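Cytosol aminopeptidase (Coxiella burnetii, PDB 3IJ3) probably acts as a manganese-dependent metalloaminopeptidase of the M17 family, removing amino acids from the N-terminus of peptides. Local coordinates at residues A[285-288]-A[293-296]; A[187-192]-A[298-303]; A[315-320]-A[412-417]. One frame throughout, in Å; residues are numbered along the deposited sequence.

Contact 1 (A[285-288]-A[293-296]). With SO4 (sulfate ion), chain G.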
loop_
_atom_site.group_PDB
_atom_site.type_symbol
_atom_site.label_atom_id
_atom_site.label_comp_id
_atom_site.label_asym_id
_atom_site.label_seq_id
_atom_site.Cartn_x
_atom_site.Cartn_y
_atom_site.Cartn_z
ATOM N N ARG A 285 19.795 39.099 -4.623
ATOM C CA ARG A 285 20.471 39.876 -3.590
ATOM C C ARG A 285 21.980 39.971 -3.812
ATOM O O ARG A 285 22.555 41.064 -3.684
ATOM C CB ARG A 285 20.120 39.335 -2.204
ATOM C CG ARG A 285 20.711 40.180 -1.085
ATOM C CD ARG A 285 20.135 39.757 0.245
ATOM N NE ARG A 285 20.594 40.655 1.288
ATOM C CZ ARG A 285 21.682 40.470 2.039
ATOM N NH1 ARG A 285 22.436 39.391 1.906
ATOM N NH2 ARG A 285 22.003 41.384 2.945
ATOM N N MET A 286 22.630 38.863 -4.187
ATOM C CA MET A 286 24.078 38.902 -4.458
ATOM C C MET A 286 24.405 39.786 -5.660
ATOM O O MET A 286 25.374 40.551 -5.641
ATOM C CB MET A 286 24.656 37.488 -4.643
ATOM C CG MET A 286 24.723 36.680 -3.369
ATOM S SD MET A 286 25.887 37.374 -2.202
ATOM C CE MET A 286 27.287 37.598 -3.247
ATOM N N ILE A 287 23.578 39.703 -6.696
ATOM C CA ILE A 287 23.756 40.519 -7.885
ATOM C C ILE A 287 23.710 42.009 -7.510
ATOM O O ILE A 287 24.549 42.789 -7.959
ATOM C CB ILE A 287 22.677 40.179 -8.924
ATOM C CG1 ILE A 287 22.945 38.795 -9.542
ATOM C CG2 ILE A 287 22.617 41.245 -10.024
ATOM C CD1 ILE A 287 21.766 38.297 -10.426
ATOM N N MET A 288 22.766 42.375 -6.644
ATOM C CA MET A 288 22.607 43.775 -6.216
ATOM C C MET A 288 23.702 44.224 -5.240
ATOM O O MET A 288 24.237 45.346 -5.349
ATOM C CB MET A 288 21.178 43.999 -5.658
ATOM C CG MET A 288 20.087 43.852 -6.759
ATOM S SD MET A 288 18.383 44.179 -6.218
ATOM C CE MET A 288 17.992 42.743 -5.174
ATOM N N PRO A 293 26.797 44.500 -13.519
ATOM C CA PRO A 293 26.254 45.373 -14.562
ATOM C C PRO A 293 25.253 44.686 -15.493
ATOM O O PRO A 293 25.530 44.441 -16.687
ATOM C CB PRO A 293 27.509 45.843 -15.305
ATOM C CG PRO A 293 28.446 44.701 -15.178
ATOM C CD PRO A 293 28.180 44.080 -13.838
ATOM N N VAL A 294 24.096 44.389 -14.912
ATOM C CA VAL A 294 22.998 43.760 -15.614
ATOM C C VAL A 294 21.694 44.460 -15.255
ATOM O O VAL A 294 21.634 45.228 -14.286
ATOM C CB VAL A 294 22.848 42.259 -15.252
ATOM C CG1 VAL A 294 24.114 41.487 -15.644
ATOM C CG2 VAL A 294 22.516 42.044 -13.743
ATOM N N ARG A 295 20.686 44.215 -16.076
ATOM C CA ARG A 295 19.316 44.656 -15.814
ATOM C C ARG A 295 18.649 43.408 -15.242
ATOM O O ARG A 295 18.328 42.469 -15.971
ATOM C CB ARG A 295 18.642 45.140 -17.092
ATOM C CG ARG A 295 17.194 45.549 -16.944
ATOM C CD ARG A 295 16.944 46.608 -15.861
ATOM N NE ARG A 295 15.531 47.017 -15.858
ATOM C CZ ARG A 295 14.989 47.951 -15.074
ATOM N NH1 ARG A 295 15.727 48.610 -14.167
ATOM N NH2 ARG A 295 13.688 48.231 -15.200
ATOM N N LEU A 296 18.472 43.404 -13.923
ATOM C CA LEU A 296 17.945 42.269 -13.197
ATOM C C LEU A 296 16.432 42.297 -13.076
ATOM O O LEU A 296 15.827 43.352 -12.809
ATOM C CB LEU A 296 18.520 42.257 -11.784
ATOM C CG LEU A 296 17.983 41.221 -10.780
ATOM C CD1 LEU A 296 18.371 39.803 -11.232
ATOM C CD2 LEU A 296 18.529 41.543 -9.388
HETATM S S SO4 G . 10.786 48.160 -17.507
HETATM O O1 SO4 G . 10.391 48.587 -16.169
HETATM O O2 SO4 G . 11.501 49.244 -18.176
HETATM O O3 SO4 G . 11.670 47.012 -17.409
HETATM O O4 SO4 G . 9.610 47.815 -18.298
#

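Contact 2 (A[187-192]-A[298-303])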
loop_
_atom_site.group_PDB
_atom_site.type_symbol
_atom_site.label_atom_id
_atom_site.label_comp_id
_atom_site.label_asym_id
_atom_site.label_seq_id
_atom_site.Cartn_x
_atom_site.Cartn_y
_atom_site.Cartn_z
ATOM N N SER A 187 2.031 36.176 0.978
ATOM C CA SER A 187 2.179 37.548 1.460
ATOM C C SER A 187 3.504 37.756 2.169
ATOM O O SER A 187 4.180 38.754 1.943
ATOM C CB SER A 187 1.035 37.910 2.414
ATOM O OG SER A 187 -0.207 37.859 1.739
ATOM N N GLU A 188 3.883 36.802 3.018
ATOM C CA GLU A 188 5.140 36.900 3.757
ATOM C C GLU A 188 6.348 36.808 2.818
ATOM O O GLU A 188 7.380 37.451 3.039
ATOM C CB GLU A 188 5.243 35.857 4.863
ATOM C CG GLU A 188 4.257 36.060 6.011
ATOM C CD GLU A 188 2.853 35.581 5.748
ATOM O OE1 GLU A 188 2.600 34.793 4.804
ATOM O OE2 GLU A 188 1.973 35.976 6.542
ATOM N N LEU A 189 6.213 36.001 1.780
ATOM C CA LEU A 189 7.267 35.856 0.782
ATOM C C LEU A 189 7.384 37.185 0.019
ATOM O O LEU A 189 8.494 37.697 -0.200
ATOM C CB LEU A 189 6.966 34.686 -0.133
ATOM C CG LEU A 189 8.023 34.246 -1.123
ATOM C CD1 LEU A 189 9.367 33.993 -0.380
ATOM C CD2 LEU A 189 7.543 33.004 -1.893
ATOM N N ALA A 190 6.246 37.757 -0.367
ATOM C CA ALA A 190 6.263 39.073 -1.022
ATOM C C ALA A 190 6.920 40.128 -0.131
ATOM O O ALA A 190 7.723 40.951 -0.612
ATOM C CB ALA A 190 4.833 39.511 -1.411
ATOM N N GLN A 191 6.593 40.112 1.177
ATOM C CA GLN A 191 7.202 41.047 2.106
ATOM C C GLN A 191 8.725 40.871 2.192
ATOM O O GLN A 191 9.481 41.856 2.263
ATOM C CB GLN A 191 6.554 40.928 3.497
ATOM C CG GLN A 191 7.136 41.907 4.518
ATOM C CD GLN A 191 7.059 43.373 4.033
ATOM O OE1 GLN A 191 8.087 44.069 3.926
ATOM N NE2 GLN A 191 5.852 43.815 3.672
ATOM N N ALA A 192 9.185 39.622 2.193
ATOM C CA ALA A 192 10.618 39.361 2.250
ATOM C C ALA A 192 11.317 39.966 1.017
ATOM O O ALA A 192 12.393 40.568 1.117
ATOM C CB ALA A 192 10.889 37.821 2.343
ATOM N N LEU A 298 13.424 39.665 -11.246
ATOM C CA LEU A 298 13.132 38.485 -10.436
ATOM C C LEU A 298 11.629 38.257 -10.431
ATOM O O LEU A 298 10.857 39.151 -10.057
ATOM C CB LEU A 298 13.641 38.681 -9.005
ATOM C CG LEU A 298 13.158 37.693 -7.933
ATOM C CD1 LEU A 298 13.789 36.290 -8.143
ATOM C CD2 LEU A 298 13.523 38.207 -6.553
ATOM N N LEU A 299 11.209 37.065 -10.876
ATOM C CA LEU A 299 9.818 36.674 -10.941
ATOM C C LEU A 299 9.586 35.471 -10.060
ATOM O O LEU A 299 10.233 34.424 -10.232
ATOM C CB LEU A 299 9.435 36.339 -12.399
ATOM C CG LEU A 299 9.322 37.528 -13.339
ATOM C CD1 LEU A 299 9.429 37.078 -14.810
ATOM C CD2 LEU A 299 7.979 38.251 -13.076
ATOM N N ILE A 300 8.676 35.621 -9.089
ATOM C CA ILE A 300 8.323 34.534 -8.176
ATOM C C ILE A 300 6.799 34.330 -8.085
ATOM O O ILE A 300 6.080 35.197 -7.554
ATOM C CB ILE A 300 8.852 34.797 -6.739
ATOM C CG1 ILE A 300 10.377 34.798 -6.713
ATOM C CG2 ILE A 300 8.275 33.781 -5.744
ATOM C CD1 ILE A 300 10.980 35.357 -5.379
ATOM N N PRO A 301 6.302 33.217 -8.661
ATOM C CA PRO A 301 4.909 32.849 -8.445
ATOM C C PRO A 301 4.834 32.342 -7.000
ATOM O O PRO A 301 5.587 31.415 -6.620
ATOM C CB PRO A 301 4.645 31.744 -9.456
ATOM C CG PRO A 301 5.927 31.423 -10.095
ATOM C CD PRO A 301 6.965 32.363 -9.672
ATOM N N ALA A 302 3.949 32.924 -6.205
ATOM C CA ALA A 302 3.837 32.581 -4.777
ATOM C C ALA A 302 2.421 32.080 -4.499
ATOM O O ALA A 302 1.438 32.827 -4.634
ATOM C CB ALA A 302 4.216 33.786 -3.911
ATOM N N VAL A 303 2.326 30.799 -4.170
ATOM C CA VAL A 303 1.038 30.162 -3.941
ATOM C C VAL A 303 1.118 29.049 -2.902
ATOM O O VAL A 303 2.216 28.667 -2.461
ATOM C CB VAL A 303 0.601 29.428 -5.248
ATOM C CG1 VAL A 303 0.670 30.315 -6.511
ATOM C CG2 VAL A 303 1.454 28.147 -5.506
#

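Contact 3 (A[315-320]-A[412-417])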
loop_
_atom_site.group_PDB
_atom_site.type_symbol
_atom_site.label_atom_id
_atom_site.label_comp_id
_atom_site.label_asym_id
_atom_site.label_seq_id
_atom_site.Cartn_x
_atom_site.Cartn_y
_atom_site.Cartn_z
ATOM N N GLY A 315 -7.867 16.296 -14.710
ATOM C CA GLY A 315 -8.725 16.432 -15.865
ATOM C C GLY A 315 -9.060 17.881 -16.180
ATOM O O GLY A 315 -9.507 18.183 -17.289
ATOM N N ASP A 316 -8.860 18.788 -15.224
ATOM C CA ASP A 316 -9.128 20.205 -15.523
ATOM C C ASP A 316 -8.111 20.712 -16.561
ATOM O O ASP A 316 -6.974 20.238 -16.614
ATOM C CB ASP A 316 -9.084 21.102 -14.279
ATOM C CG ASP A 316 -10.346 20.999 -13.416
ATOM O OD1 ASP A 316 -11.360 20.392 -13.867
ATOM O OD2 ASP A 316 -10.315 21.574 -12.298
ATOM N N VAL A 317 -8.542 21.646 -17.391
ATOM C CA VAL A 317 -7.654 22.273 -18.376
ATOM C C VAL A 317 -7.439 23.704 -17.929
ATOM O O VAL A 317 -8.399 24.471 -17.785
ATOM C CB VAL A 317 -8.200 22.195 -19.803
ATOM C CG1 VAL A 317 -7.284 22.987 -20.756
ATOM C CG2 VAL A 317 -8.339 20.736 -20.251
ATOM N N VAL A 318 -6.172 24.051 -17.713
ATOM C CA VAL A 318 -5.753 25.342 -17.214
ATOM C C VAL A 318 -5.218 26.157 -18.369
ATOM O O VAL A 318 -4.443 25.650 -19.176
ATOM C CB VAL A 318 -4.651 25.141 -16.158
ATOM C CG1 VAL A 318 -4.039 26.458 -15.724
ATOM C CG2 VAL A 318 -5.220 24.323 -14.943
ATOM N N GLN A 319 -5.695 27.399 -18.480
ATOM C CA GLN A 319 -5.233 28.323 -19.495
ATOM C C GLN A 319 -3.897 28.878 -19.013
ATOM O O GLN A 319 -3.603 28.842 -17.822
ATOM C CB GLN A 319 -6.230 29.467 -19.685
ATOM C CG GLN A 319 -7.653 29.018 -20.089
ATOM C CD GLN A 319 -7.730 28.468 -21.512
ATOM O OE1 GLN A 319 -7.047 28.954 -22.402
ATOM N NE2 GLN A 319 -8.592 27.465 -21.730
ATOM N N THR A 320 -3.081 29.371 -19.935
ATOM C CA THR A 320 -1.779 29.937 -19.565
ATOM C C THR A 320 -1.563 31.312 -20.197
ATOM O O THR A 320 -2.205 31.678 -21.165
ATOM C CB THR A 320 -0.599 29.038 -20.029
ATOM O OG1 THR A 320 -0.622 28.928 -21.452
ATOM C CG2 THR A 320 -0.641 27.635 -19.399
ATOM N N SER A 412 -1.529 15.127 -24.756
ATOM C CA SER A 412 -2.906 15.188 -24.238
ATOM C C SER A 412 -3.879 14.962 -25.379
ATOM O O SER A 412 -3.632 15.420 -26.502
ATOM C CB SER A 412 -3.192 16.573 -23.634
ATOM O OG SER A 412 -4.545 16.650 -23.237
ATOM N N GLU A 413 -4.968 14.246 -25.123
ATOM C CA GLU A 413 -6.005 14.096 -26.123
ATOM C C GLU A 413 -6.941 15.331 -26.118
ATOM O O GLU A 413 -7.710 15.524 -27.068
ATOM C CB GLU A 413 -6.873 12.853 -25.850
ATOM C CG GLU A 413 -6.125 11.524 -25.842
ATOM C CD GLU A 413 -5.585 11.144 -27.205
ATOM O OE1 GLU A 413 -6.069 11.670 -28.208
ATOM O OE2 GLU A 413 -4.677 10.297 -27.267
ATOM N N VAL A 414 -6.870 16.148 -25.074
ATOM C CA VAL A 414 -7.777 17.262 -24.882
ATOM C C VAL A 414 -7.123 18.643 -25.043
ATOM O O VAL A 414 -7.633 19.495 -25.732
ATOM C CB VAL A 414 -8.411 17.158 -23.464
ATOM C CG1 VAL A 414 -9.339 18.339 -23.165
ATOM C CG2 VAL A 414 -9.201 15.872 -23.346
ATOM N N ALA A 415 -5.996 18.834 -24.401
ATOM C CA ALA A 415 -5.298 20.117 -24.381
ATOM C C ALA A 415 -4.028 20.082 -25.200
ATOM O O ALA A 415 -3.683 19.053 -25.787
ATOM C CB ALA A 415 -4.949 20.485 -22.910
ATOM N N ASP A 416 -3.286 21.194 -25.211
ATOM C CA ASP A 416 -1.993 21.228 -25.924
ATOM C C ASP A 416 -0.962 20.248 -25.335
ATOM O O ASP A 416 -0.151 19.646 -26.080
ATOM C CB ASP A 416 -1.423 22.643 -25.963
ATOM C CG ASP A 416 -2.259 23.579 -26.797
ATOM O OD1 ASP A 416 -2.710 23.150 -27.907
ATOM O OD2 ASP A 416 -2.456 24.752 -26.357
ATOM N N LEU A 417 -0.986 20.090 -24.012
ATOM C CA LEU A 417 -0.117 19.130 -23.339
ATOM C C LEU A 417 -0.624 18.859 -21.932
ATOM O O LEU A 417 -1.479 19.552 -21.440
ATOM C CB LEU A 417 1.325 19.603 -23.249
ATOM C CG LEU A 417 1.658 20.774 -22.353
ATOM C CD1 LEU A 417 3.222 20.899 -22.201
ATOM C CD2 LEU A 417 1.035 22.080 -22.877
#

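Contact 1 (A[285-288]-A[293-296])
I287 and L296 meet through the ends of their side chains, CD1 of I287 lying 3.8 Å from CD1 of L296, as the C-terminal part of helix 275-289 settles against the start of strand 295-305. The two chains pass each other at a slant, and both leave the backbone in the direction of the opposite segment. I287 is forked across its neighbours. Its CG1 stands anti to the carbonyl carbon (chi1 -72°) and carries CD1 to L296, while the other branch, CG2, touches CG2 of V294 at 3.8 Å. Here the side chains stand roughly at right angles. L296 is gripped in turn from two positions of the helix: its CD1 serves I287, and its CD2 lies 3.8 Å from CG of M288. M288 runs nearly perpendicular to the leucine, and SD of M288 lies slightly farther, 4.1 Å from CD2 of L296. The contact is buried and wholly apolar; W237 of the adjoining strand 231-237 and L247 of strand 244-252 extend this layer around I287 and L296.

R295, between V294 and L296, leaves the strand on the other side. NH2 of R295 donates a nearly straight hydrogen bond to O3 of a sulfate (3.2 Å, 169°), an ion probably taken from the crystallisation liquor and also bound by K203 and K236. NH1 reaches the carbonyl O of G238. Joined by the short connection 290-294, the helix and the strand form an alpha-beta unit, in which the helix packs on one face of the central mixed sheet of the M17 catalytic domain.

Contact 2 (A[187-192]-A[298-303])
The first turns of helix 186-200 lie over the middle of strand 295-305, with the CA atoms of L189 and A302 the nearest pair across the two segments at 7.3 Å. That spacing is bridged by a single side chain, L189, which projects from the helix at the strand. With CG anti to the backbone N (chi1 -172°), the leucine extends away from its own helix and delivers one methyl, CD2, to two residues of the strand at once. CD2 of L189 lies 4.0 Å from CG2 of I300 and equally 4.0 Å from CB of A302. I300 and A302 are two positions apart and so face the helix from the same side of the strand, whereas P301 between them is directed to the other side, where it meets I219 of helix 217-223.

The arrangement belongs to the alpha/beta fold of the M17 catalytic domain, whose central mixed sheet is covered by helices on its two faces. Strand 295-305 is an inner strand here: I300 and A302 are hydrogen-bonded through the backbone to I233 and L231 of the antiparallel strand 231-237, and L299 to L247 and G249 of the parallel strand 244-252. I300 meets the leucine obliquely and uses its beta-branch methyl for it, CG2 being anti to the backbone N. A277 of helix 275-289 touches both L189 and I300, closing the apolar cluster from the neighbouring helix, and C253 also packs on L189.

Contact 3 (A[315-320]-A[412-417])
V317 faces V414 and A415 across the contact and spreads its two methyls between them, one to each residue. The segment 412-417 is an irregular loop leading into strand 417-418, and it opens with S412, whose hydroxyl organises the turn that follows. OG of S412 accepts from the backbone N of V414 at 3.0 Å and from the backbone N of A415 at 2.9 Å. The second of these bonds is the straighter, 168° against 151°, and together they make an ST turn and an ST motif that fold the loop back over its serine. The same OG is hydrogen-bonded to OE1 of E327, so three partners hold this buried hydroxyl. E413 follows at the bend, where its carbonyl O receives a hydrogen bond from NE of R144 of a second subunit.

V414 then turns to the opposite segment. CG1 of V414, anti to the backbone N (chi1 178°), lies 3.9 Å from CG2 of V317, and the two valines meet obliquely. At A415 the methyl itself makes the touch, CB standing 4.0 Å from CG1 of V317. V317 therefore straddles the bend of the loop, and the contact is entirely apolar. D416 comes next and ties the loop to strand 325-327, its OD2 bound to the backbone N of T325, before L417 enters the short strand.

V317 belongs to strand 317-319, an outer strand, within this chain, of a small three-stranded sheet in which 325-327 lies between 317-319 and 417-418; T325 of that central strand touches both V317 and A415. V318 packs on helix 217-223, while Y143 of the second subunit covers V317 and V414, placing the contact at a subunit interface.

In the fold
Contacts 1 and 2 share strand 295-305: contact 1 uses its beginning and contact 2 its middle, with centres 18 Å apart, and along the chain contact 1 is nested within the loop that contact 2 closes. Helix 275-289 links them further, since it supplies one side of contact 1 and also touches L189 and I300 of contact 2. Contact 3 follows in the chain and lies farther out, its centre about 27 Å from that of contact 2 and 37 Å from that of contact 1. Contact 2 comes nearest the metal site: the side chain of L189 is about 12 Å from the lithium ion bound by K250, D255, D273 and E334.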